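Local coordinates for membrane-bound protease PH1510 (Pyrococcus horikoshii, PDB 6M4B), which cleaves proteins near hydrophobic or aromatic residues as a membrane-bound serine protease of the ClpP-like family, degrading casein and a stomatin homologue in vitro, at residues Leu90-Ile95 with Ser140-Thr145; Ile95-Gly100 with Gly166-Val171. The protein carries 1 engineered substitution. All blocks are in the same frame, centred on the assembly; numbering follows the deposited sequence.

Contact 1 (Leu90-Ile95 with Ser140-Thr145); sequences LGSHLI and SGRNAT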
loop_
_atom_site.group_PDB
_atom_site.type_symbol
_atom_site.label_atom_id
_atom_site.label_comp_id
_atom_site.label_asym_id
_atom_site.label_seq_id
_atom_site.Cartn_x
_atom_site.Cartn_y
_atom_site.Cartn_z
ATOM N N LEU A 90 -1.735 11.851 -4.135
ATOM C CA LEU A 90 -0.432 11.237 -4.431
ATOM C C LEU A 90 -0.482 9.798 -4.875
ATOM O O LEU A 90 0.419 9.333 -5.590
ATOM C CB LEU A 90 0.546 11.398 -3.280
ATOM C CG LEU A 90 0.884 12.825 -2.942
ATOM C CD1 LEU A 90 1.616 12.868 -1.617
ATOM C CD2 LEU A 90 1.748 13.429 -4.046
ATOM N N GLY A 91 -1.536 9.084 -4.510
ATOM C CA GLY A 91 -1.710 7.698 -4.919
ATOM C C GLY A 91 -2.324 7.494 -6.280
ATOM O O GLY A 91 -2.492 6.355 -6.721
ATOM N N SER A 92 -2.592 8.571 -6.989
ATOM C CA SER A 92 -3.415 8.521 -8.187
ATOM C C SER A 92 -2.574 8.690 -9.436
ATOM O O SER A 92 -1.400 9.091 -9.393
ATOM C CB SER A 92 -4.501 9.611 -8.120
ATOM O OG SER A 92 -3.996 10.873 -8.561
ATOM N N HIS A 93 -3.199 8.374 -10.564
ATOM C CA HIS A 93 -2.535 8.362 -11.859
ATOM C C HIS A 93 -2.137 9.730 -12.366
ATOM O O HIS A 93 -1.218 9.844 -13.155
ATOM C CB HIS A 93 -3.431 7.651 -12.865
ATOM C CG HIS A 93 -3.667 6.225 -12.532
ATOM N ND1 HIS A 93 -4.689 5.814 -11.710
ATOM C CD2 HIS A 93 -3.002 5.097 -12.898
ATOM C CE1 HIS A 93 -4.648 4.496 -11.577
ATOM N NE2 HIS A 93 -3.626 4.044 -12.282
ATOM N N LEU A 94 -2.891 10.753 -11.957
ATOM C CA LEU A 94 -2.665 12.111 -12.380
ATOM C C LEU A 94 -3.363 13.051 -11.394
ATOM O O LEU A 94 -4.457 12.744 -10.940
ATOM C CB LEU A 94 -3.239 12.340 -13.784
ATOM C CG LEU A 94 -2.625 13.512 -14.566
ATOM C CD1 LEU A 94 -1.296 13.062 -15.084
ATOM C CD2 LEU A 94 -3.464 13.953 -15.767
ATOM N N ILE A 95 -2.728 14.170 -11.058
ATOM C CA ILE A 95 -3.330 15.120 -10.165
ATOM C C ILE A 95 -3.470 16.408 -10.921
ATOM O O ILE A 95 -2.500 16.886 -11.506
ATOM C CB ILE A 95 -2.481 15.387 -8.887
ATOM C CG1 ILE A 95 -2.176 14.085 -8.123
ATOM C CG2 ILE A 95 -3.229 16.322 -7.966
ATOM C CD1 ILE A 95 -0.989 14.226 -7.175
ATOM N N SER A 140 5.045 7.387 -7.949
ATOM C CA SER A 140 4.488 8.188 -9.015
ATOM C C SER A 140 5.445 9.225 -9.607
ATOM O O SER A 140 5.005 10.094 -10.355
ATOM C CB SER A 140 3.243 8.884 -8.479
ATOM O OG SER A 140 3.534 9.726 -7.387
ATOM N N GLY A 141 6.748 9.161 -9.281
ATOM C CA GLY A 141 7.698 10.136 -9.827
ATOM C C GLY A 141 7.468 11.552 -9.319
ATOM O O GLY A 141 7.973 12.468 -9.870
ATOM N N ARG A 142 6.758 11.728 -8.219
ATOM C CA ARG A 142 6.478 13.020 -7.686
ATOM C C ARG A 142 7.471 13.362 -6.561
ATOM O O ARG A 142 8.185 12.521 -6.072
ATOM C CB ARG A 142 5.017 13.053 -7.184
ATOM C CG ARG A 142 3.992 12.980 -8.329
ATOM C CD ARG A 142 2.589 12.799 -7.794
ATOM N NE ARG A 142 1.663 12.654 -8.883
ATOM C CZ ARG A 142 0.750 11.697 -9.050
ATOM N NH1 ARG A 142 0.581 10.699 -8.193
ATOM N NH2 ARG A 142 -0.031 11.759 -10.115
ATOM N N ASN A 143 7.489 14.606 -6.135
ATOM C CA ASN A 143 8.523 15.075 -5.192
ATOM C C ASN A 143 8.349 14.521 -3.721
ATOM O O ASN A 143 7.465 14.905 -3.011
ATOM C CB ASN A 143 8.523 16.610 -5.230
ATOM C CG ASN A 143 9.710 17.203 -4.516
ATOM O OD1 ASN A 143 10.136 16.666 -3.504
ATOM N ND2 ASN A 143 10.140 18.386 -4.940
ATOM N N ALA A 144 9.173 13.570 -3.350
ATOM C CA ALA A 144 9.089 12.912 -2.043
ATOM C C ALA A 144 9.616 13.779 -0.875
ATOM O O ALA A 144 9.125 13.650 0.235
ATOM C CB ALA A 144 9.858 11.602 -2.093
ATOM N N THR A 145 10.539 14.707 -1.152
ATOM C CA THR A 145 10.980 15.683 -0.178
ATOM C C THR A 145 9.817 16.577 0.229
ATOM O O THR A 145 9.517 16.719 1.429
ATOM C CB THR A 145 12.116 16.530 -0.766
ATOM O OG1 THR A 145 13.214 15.686 -1.047
ATOM C CG2 THR A 145 12.564 17.655 0.167
#
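Leu90 and Ser140 mark the closest passage of the two backbones, yet their CA atoms stay 7.4 Å apart, so the span is bridged mainly by one long side chain, that of Arg142. Residues 90-95 run from the last turn of helix 84-90 through a short loop into strand 94-97. Residues 140-145 link helix 123-139 to helix 144-152: a Schellman motif with Gly141 at C-prime (phi 67°) ends the first helix, and Asn143 is the N-cap of the second. The chain of Arg142 is extended from CG to NE, which carries the guanidinium into the bend of residues 90-95. There NH1 and NH2 both donate end-on to one atom, Ser92 O. The NH1 bond to Ser92 O is 2.8 Å long, with an N-H...O angle of 155°; the NH2 bond to the same oxygen, 3.1 Å, is more bent and comes from above the carbonyl plane.

In the ClpP/crotonase-type fold of this N-terminal protease domain, the link joins the loop leaving the helix that follows the nucleophile position, Ala83 (engineered here), to the connection after the helix of Lys124, the annotated proton donor/acceptor. Ile95 covers one guanidinium face, its CD1 lying 3.5 Å above the plane over the centre. With CG1 beside the backbone N (chi1 -56°), Ile95 sends this methyl across the arginine. Leu90 CD2 packs 3.9 Å from Arg142 CD, so the aliphatic part is also covered. NH2 has a second partner in Glu169, whose salt bridge would balance the charge of this buried group.

Contact 2 (Ile95-Gly100 with Gly166-Val171); sequences IAMAPG and GVIEVV
Ile95 O accepts two backbone N-H groups from consecutive residues, Glu169 and Val170. The bond from Glu169 N to Ile95 O is 3.1 Å, and that from Val170 N lies in the carbonyl plane but is more bent, with an N-H...O angle of 139°. Beyond this fork the strands pair in parallel register: Met97 N donates to Val170 O at 2.8 Å, nearly along the C=O axis. Strand 170-171 is thereby laid beside 94-97 as the outermost strand at this end of the six-stranded parallel sheet.

The carboxylate of Glu169 satisfies the backbone N-H of Ile95, upstream of the paired residues. Its chain bends at chi2 (75°) and returns OE2 to Ile95 N, 2.8 Å away, with an N-H...O angle of 156°. With Glu169 replaced by an alanine, Ile95 N is likely to lose its side-chain acceptor and Arg142 NH2 its carboxylate.

Ile168 lies across Ile95 and Met97 at about right angles, with CG2 3.5 Å from Ile95 CG2 and CD1 3.7 Å from Met97 SD. Ala96 and Val170 pack CB to CB at 3.9 Å on the sheet face covered by helix 175-182, while Met97 and Val171 face helix 159-164. Backbone pairing and apolar packing thus fix the edge strand, and the carboxylate takes a backbone N-H and an arginine at one oxygen, which would probably hold its negative charge in place where the strand begins.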
loop_
_atom_site.group_PDB
_atom_site.type_symbol
_atom_site.label_atom_id
_atom_site.label_comp_id
_atom_site.label_asym_id
_atom_site.label_seq_id
_atom_site.Cartn_x
_atom_site.Cartn_y
_atom_site.Cartn_z
ATOM N N ILE A 95 -2.728 14.170 -11.058
ATOM C CA ILE A 95 -3.330 15.120 -10.165
ATOM C C ILE A 95 -3.470 16.408 -10.921
ATOM O O ILE A 95 -2.500 16.886 -11.506
ATOM C CB ILE A 95 -2.481 15.387 -8.887
ATOM C CG1 ILE A 95 -2.176 14.085 -8.123
ATOM C CG2 ILE A 95 -3.229 16.322 -7.966
ATOM C CD1 ILE A 95 -0.989 14.226 -7.175
ATOM N N ALA A 96 -4.650 16.981 -10.824
ATOM C CA ALA A 96 -4.927 18.318 -11.316
ATOM C C ALA A 96 -5.492 19.168 -10.180
ATOM O O ALA A 96 -6.259 18.667 -9.335
ATOM C CB ALA A 96 -5.928 18.244 -12.451
ATOM N N MET A 97 -5.123 20.433 -10.181
ATOM C CA MET A 97 -5.694 21.416 -9.229
ATOM C C MET A 97 -6.295 22.675 -9.920
ATOM O O MET A 97 -5.720 23.212 -10.835
ATOM C CB MET A 97 -4.639 21.834 -8.203
ATOM C CG MET A 97 -4.183 20.700 -7.261
ATOM S SD MET A 97 -2.912 21.274 -6.136
ATOM C CE MET A 97 -3.911 22.190 -4.972
ATOM N N ALA A 98 -7.494 23.048 -9.516
ATOM C CA ALA A 98 -8.099 24.325 -9.950
ATOM C C ALA A 98 -7.390 25.488 -9.263
ATOM O O ALA A 98 -6.875 25.303 -8.159
ATOM C CB ALA A 98 -9.565 24.360 -9.584
ATOM N N PRO A 99 -7.304 26.665 -9.922
ATOM C CA PRO A 99 -6.694 27.808 -9.203
ATOM C C PRO A 99 -7.529 28.126 -7.977
ATOM O O PRO A 99 -8.740 27.814 -7.965
ATOM C CB PRO A 99 -6.718 28.938 -10.230
ATOM C CG PRO A 99 -6.745 28.240 -11.569
ATOM C CD PRO A 99 -7.596 27.004 -11.328
ATOM N N GLY A 100 -6.851 28.589 -6.921
ATOM C CA GLY A 100 -7.466 28.840 -5.611
ATOM C C GLY A 100 -7.692 27.629 -4.725
ATOM O O GLY A 100 -8.517 27.665 -3.802
ATOM N N GLY A 166 6.830 19.826 -8.594
ATOM C CA GLY A 166 6.764 18.445 -9.088
ATOM C C GLY A 166 5.900 17.511 -8.236
ATOM O O GLY A 166 6.194 16.305 -8.139
ATOM N N VAL A 167 4.864 18.073 -7.605
ATOM C CA VAL A 167 3.871 17.346 -6.822
ATOM C C VAL A 167 2.604 16.996 -7.615
ATOM O O VAL A 167 1.997 15.963 -7.378
ATOM C CB VAL A 167 3.412 18.207 -5.637
ATOM C CG1 VAL A 167 2.352 17.529 -4.812
ATOM C CG2 VAL A 167 4.615 18.525 -4.791
ATOM N N ILE A 168 2.183 17.879 -8.512
ATOM C CA ILE A 168 1.008 17.625 -9.363
ATOM C C ILE A 168 1.411 17.794 -10.831
ATOM O O ILE A 168 2.501 18.249 -11.138
ATOM C CB ILE A 168 -0.147 18.582 -9.030
ATOM C CG1 ILE A 168 0.218 20.033 -9.376
ATOM C CG2 ILE A 168 -0.511 18.489 -7.552
ATOM C CD1 ILE A 168 -0.932 20.998 -9.237
ATOM N N GLU A 169 0.507 17.435 -11.723
ATOM C CA GLU A 169 0.787 17.451 -13.142
ATOM C C GLU A 169 0.040 18.577 -13.895
ATOM O O GLU A 169 0.552 19.050 -14.874
ATOM C CB GLU A 169 0.522 16.079 -13.784
ATOM C CG GLU A 169 1.447 14.957 -13.327
ATOM C CD GLU A 169 1.098 14.457 -11.927
ATOM O OE1 GLU A 169 1.974 14.492 -11.028
ATOM O OE2 GLU A 169 -0.055 14.035 -11.726
ATOM N N VAL A 170 -1.107 19.020 -13.404
ATOM C CA VAL A 170 -1.937 19.926 -14.146
ATOM C C VAL A 170 -2.585 20.959 -13.244
ATOM O O VAL A 170 -3.158 20.643 -12.209
ATOM C CB VAL A 170 -3.057 19.126 -14.914
ATOM C CG1 VAL A 170 -4.029 20.056 -15.598
ATOM C CG2 VAL A 170 -2.439 18.130 -15.933
ATOM N N VAL A 171 -2.483 22.214 -13.655
ATOM C CA VAL A 171 -3.403 23.276 -13.150
ATOM C C VAL A 171 -4.486 23.566 -14.210
ATOM O O VAL A 171 -4.151 23.938 -15.357
ATOM C CB VAL A 171 -2.637 24.581 -12.862
ATOM C CG1 VAL A 171 -3.587 25.628 -12.269
ATOM C CG2 VAL A 171 -1.474 24.288 -11.936
#

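How the contacts relate
Contact 1 is wholly buried, whereas contact 2 reaches toward the surface at Glu169, Pro99 and Val171; the other subunit touches neither. They share Ile95 and strand 94-97, and their segments alternate in sequence. Contact 1 fastens a connection between helices to the turn entering this strand, largely through one charged side chain; contact 2 adds an edge strand by a short parallel pairing of two bridges after a forked acceptor, burying 404 against 222 Å². They meet at the salt bridge from Arg142 NH2 to Glu169 OE2, 2.8 Å long, and Asn143 N probably bonds to Gly166 O. The side chains of Leu90 and substrate-binding Cys106 are about 7 Å apart; that of Val167 is about 10 Å from the Cys106 side chain.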